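Local coordinates for protein hemolysin (Xylella fastidiosa, PDB 2OAI) that probably binds flavin adenine dinucleotide as a whole membrane protein, and carries in this fragment its transporter-associated CorC_HlyC domain, which binds calcium ions, at residues 56-61 against 66-71. Residues are numbered along the deposited sequence; the frame is centred on the assembly and turned at random.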
loop_
_atom_site.group_PDB
_atom_site.type_symbol
_atom_site.label_atom_id
_atom_site.label_comp_id
_atom_site.label_asym_id
_atom_site.label_seq_id
_atom_site.Cartn_x
_atom_site.Cartn_y
_atom_site.Cartn_z
ATOM N N SER A 56 -18.627 1.629 -3.848
ATOM C CA SER A 56 -19.814 2.458 -3.876
ATOM C C SER A 56 -19.480 3.852 -4.432
ATOM O O SER A 56 -20.202 4.369 -5.283
ATOM C CB SER A 56 -20.412 2.546 -2.471
ATOM O OG SER A 56 -21.595 3.306 -2.469
ATOM N N TYR A 57 -18.368 4.421 -3.976
ATOM C CA TYR A 57 -17.962 5.753 -4.409
ATOM C C TYR A 57 -17.575 5.795 -5.885
ATOM O O TYR A 57 -18.069 6.653 -6.610
ATOM C CB TYR A 57 -16.819 6.299 -3.556
ATOM C CG TYR A 57 -16.333 7.652 -4.048
ATOM C CD1 TYR A 57 -16.968 8.829 -3.648
ATOM C CD2 TYR A 57 -15.248 7.748 -4.933
ATOM C CE1 TYR A 57 -16.538 10.067 -4.107
ATOM C CE2 TYR A 57 -14.815 8.981 -5.400
ATOM C CZ TYR A 57 -15.460 10.131 -4.980
ATOM O OH TYR A 57 -15.022 11.362 -5.428
ATOM N N PHE A 58 -16.704 4.883 -6.321
ATOM C CA PHE A 58 -16.224 4.889 -7.700
ATOM C C PHE A 58 -17.216 4.304 -8.697
ATOM O O PHE A 58 -17.196 4.674 -9.881
ATOM C CB PHE A 58 -14.870 4.197 -7.829
ATOM C CG PHE A 58 -13.759 4.924 -7.121
ATOM C CD1 PHE A 58 -13.241 6.107 -7.644
ATOM C CD2 PHE A 58 -13.232 4.425 -5.929
ATOM C CE1 PHE A 58 -12.195 6.794 -6.970
ATOM C CE2 PHE A 58 -12.190 5.095 -5.252
ATOM C CZ PHE A 58 -11.680 6.286 -5.786
ATOM N N GLY A 59 -18.072 3.394 -8.234
ATOM C CA GLY A 59 -19.030 2.714 -9.113
ATOM C C GLY A 59 -18.331 1.788 -10.093
ATOM O O GLY A 59 -18.844 1.539 -11.181
ATOM N N ARG A 60 -17.144 1.325 -9.690
ATOM C CA ARG A 60 -16.280 0.403 -10.436
ATOM C C ARG A 60 -15.139 0.020 -9.494
ATOM O O ARG A 60 -15.016 0.581 -8.401
ATOM C CB ARG A 60 -15.696 1.064 -11.707
ATOM C CG ARG A 60 -15.024 2.398 -11.430
ATOM C CD ARG A 60 -14.509 3.129 -12.679
ATOM N NE ARG A 60 -14.115 4.479 -12.287
ATOM C CZ ARG A 60 -12.929 4.801 -11.767
ATOM N NH1 ARG A 60 -12.691 6.047 -11.406
ATOM N NH2 ARG A 60 -11.975 3.890 -11.630
ATOM N N ILE A 61 -14.320 -0.937 -9.908
ATOM C CA ILE A 61 -13.117 -1.284 -9.161
ATOM C C ILE A 61 -12.041 -0.243 -9.485
ATOM O O ILE A 61 -11.557 -0.184 -10.610
ATOM C CB ILE A 61 -12.592 -2.689 -9.510
ATOM C CG1 ILE A 61 -13.701 -3.737 -9.310
ATOM C CG2 ILE A 61 -11.364 -3.005 -8.634
ATOM C CD1 ILE A 61 -13.472 -5.051 -10.045
ATOM N N GLU A 66 -5.888 5.858 -7.077
ATOM C CA GLU A 66 -7.092 6.699 -7.040
ATOM C C GLU A 66 -7.465 6.964 -5.584
ATOM O O GLU A 66 -7.068 6.201 -4.701
ATOM C CB GLU A 66 -8.253 6.074 -7.789
ATOM C CG GLU A 66 -8.027 5.978 -9.298
ATOM C CD GLU A 66 -9.312 5.626 -10.023
ATOM O OE1 GLU A 66 -10.138 6.528 -10.260
ATOM O OE2 GLU A 66 -9.517 4.439 -10.354
ATOM N N TYR A 67 -8.146 8.081 -5.331
ATOM C CA TYR A 67 -8.482 8.451 -3.951
ATOM C C TYR A 67 -9.735 9.291 -3.910
ATOM O O TYR A 67 -10.196 9.797 -4.959
ATOM C CB TYR A 67 -7.342 9.228 -3.273
ATOM C CG TYR A 67 -7.017 10.557 -3.949
ATOM C CD1 TYR A 67 -7.702 11.739 -3.604
ATOM C CD2 TYR A 67 -6.067 10.620 -4.979
ATOM C CE1 TYR A 67 -7.391 12.950 -4.218
ATOM C CE2 TYR A 67 -5.752 11.819 -5.601
ATOM C CZ TYR A 67 -6.421 12.984 -5.214
ATOM O OH TYR A 67 -6.117 14.173 -5.831
ATOM N N PHE A 68 -10.302 9.409 -2.711
ATOM C CA PHE A 68 -11.418 10.325 -2.492
ATOM C C PHE A 68 -11.330 10.797 -1.047
ATOM O O PHE A 68 -10.619 10.199 -0.243
ATOM C CB PHE A 68 -12.773 9.652 -2.786
ATOM C CG PHE A 68 -13.096 8.476 -1.879
ATOM C CD1 PHE A 68 -12.596 7.200 -2.164
ATOM C CD2 PHE A 68 -13.902 8.641 -0.746
ATOM C CE1 PHE A 68 -12.888 6.086 -1.346
ATOM C CE2 PHE A 68 -14.198 7.527 0.089
ATOM C CZ PHE A 68 -13.675 6.248 -0.227
ATOM N N ASP A 69 -12.071 11.859 -0.728
ATOM C CA ASP A 69 -12.092 12.388 0.626
ATOM C C ASP A 69 -13.416 12.091 1.306
ATOM O O ASP A 69 -14.494 12.181 0.679
ATOM C CB ASP A 69 -11.816 13.880 0.603
ATOM C CG ASP A 69 -10.467 14.213 -0.047
ATOM O OD1 ASP A 69 -9.533 13.376 -0.053
ATOM O OD2 ASP A 69 -10.340 15.321 -0.572
ATOM N N TRP A 70 -13.338 11.737 2.586
ATOM C CA TRP A 70 -14.517 11.320 3.341
ATOM C C TRP A 70 -14.274 11.653 4.795
ATOM O O TRP A 70 -13.266 11.236 5.375
ATOM C CB TRP A 70 -14.741 9.815 3.148
ATOM C CG TRP A 70 -15.806 9.193 4.035
ATOM C CD1 TRP A 70 -17.176 9.267 3.876
ATOM C CD2 TRP A 70 -15.581 8.377 5.194
ATOM N NE1 TRP A 70 -17.807 8.565 4.884
ATOM C CE2 TRP A 70 -16.852 8.000 5.698
ATOM C CE3 TRP A 70 -14.430 7.932 5.857
ATOM C CZ2 TRP A 70 -16.997 7.198 6.847
ATOM C CZ3 TRP A 70 -14.579 7.126 6.995
ATOM C CH2 TRP A 70 -15.853 6.775 7.474
ATOM N N ALA A 71 -15.181 12.441 5.366
ATOM C CA ALA A 71 -15.131 12.804 6.792
ATOM C C ALA A 71 -13.807 13.439 7.258
ATOM O O ALA A 71 -13.322 13.115 8.355
ATOM C CB ALA A 71 -15.453 11.565 7.637
HETATM O O HOH W 1 -12.086 11.344 -5.925
#
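F68 packs against two aromatic rings at the helix end, Y57 and F58. Against Y57 it forms an offset stack, judged by ring planes tilted 18° and centroids 4.5 Å apart; F68 CB also sits over the Y57 face, 3.6 Å from that ring's centroid, as a CH-pi contact. With CG anti to the backbone N (chi1 177°), Y57 reaches across to F68. The F58 ring meets F68 obliquely, F58 CE2 lying 3.8 Å from F68 CD1, while the carbonyl of Y67 approaches the F58 edge. E66 OE1 lies obliquely 3.9 Å from F58 CE1, with E66 CB also close to that ring. One water links Y57 OH to Y67 O.

E66 and R60 pair end-on: NH1 of R60 donates to OE1 of E66 and NH2 to OE2, each at 2.8 Å and nearly straight. Both oxygens use syn lone pairs, and the two bonds hold the carboxylate's rotation, as the 7° between guanidinium and carboxylate planes indicates. The H63 backbone N also bonds E66 OE2. Together, a three-ring aromatic cluster and a bidentate salt bridge fasten the C-terminal end of helix 50-58 and its following turn to strand 67-70, outermost within this chain in the antiparallel sheet.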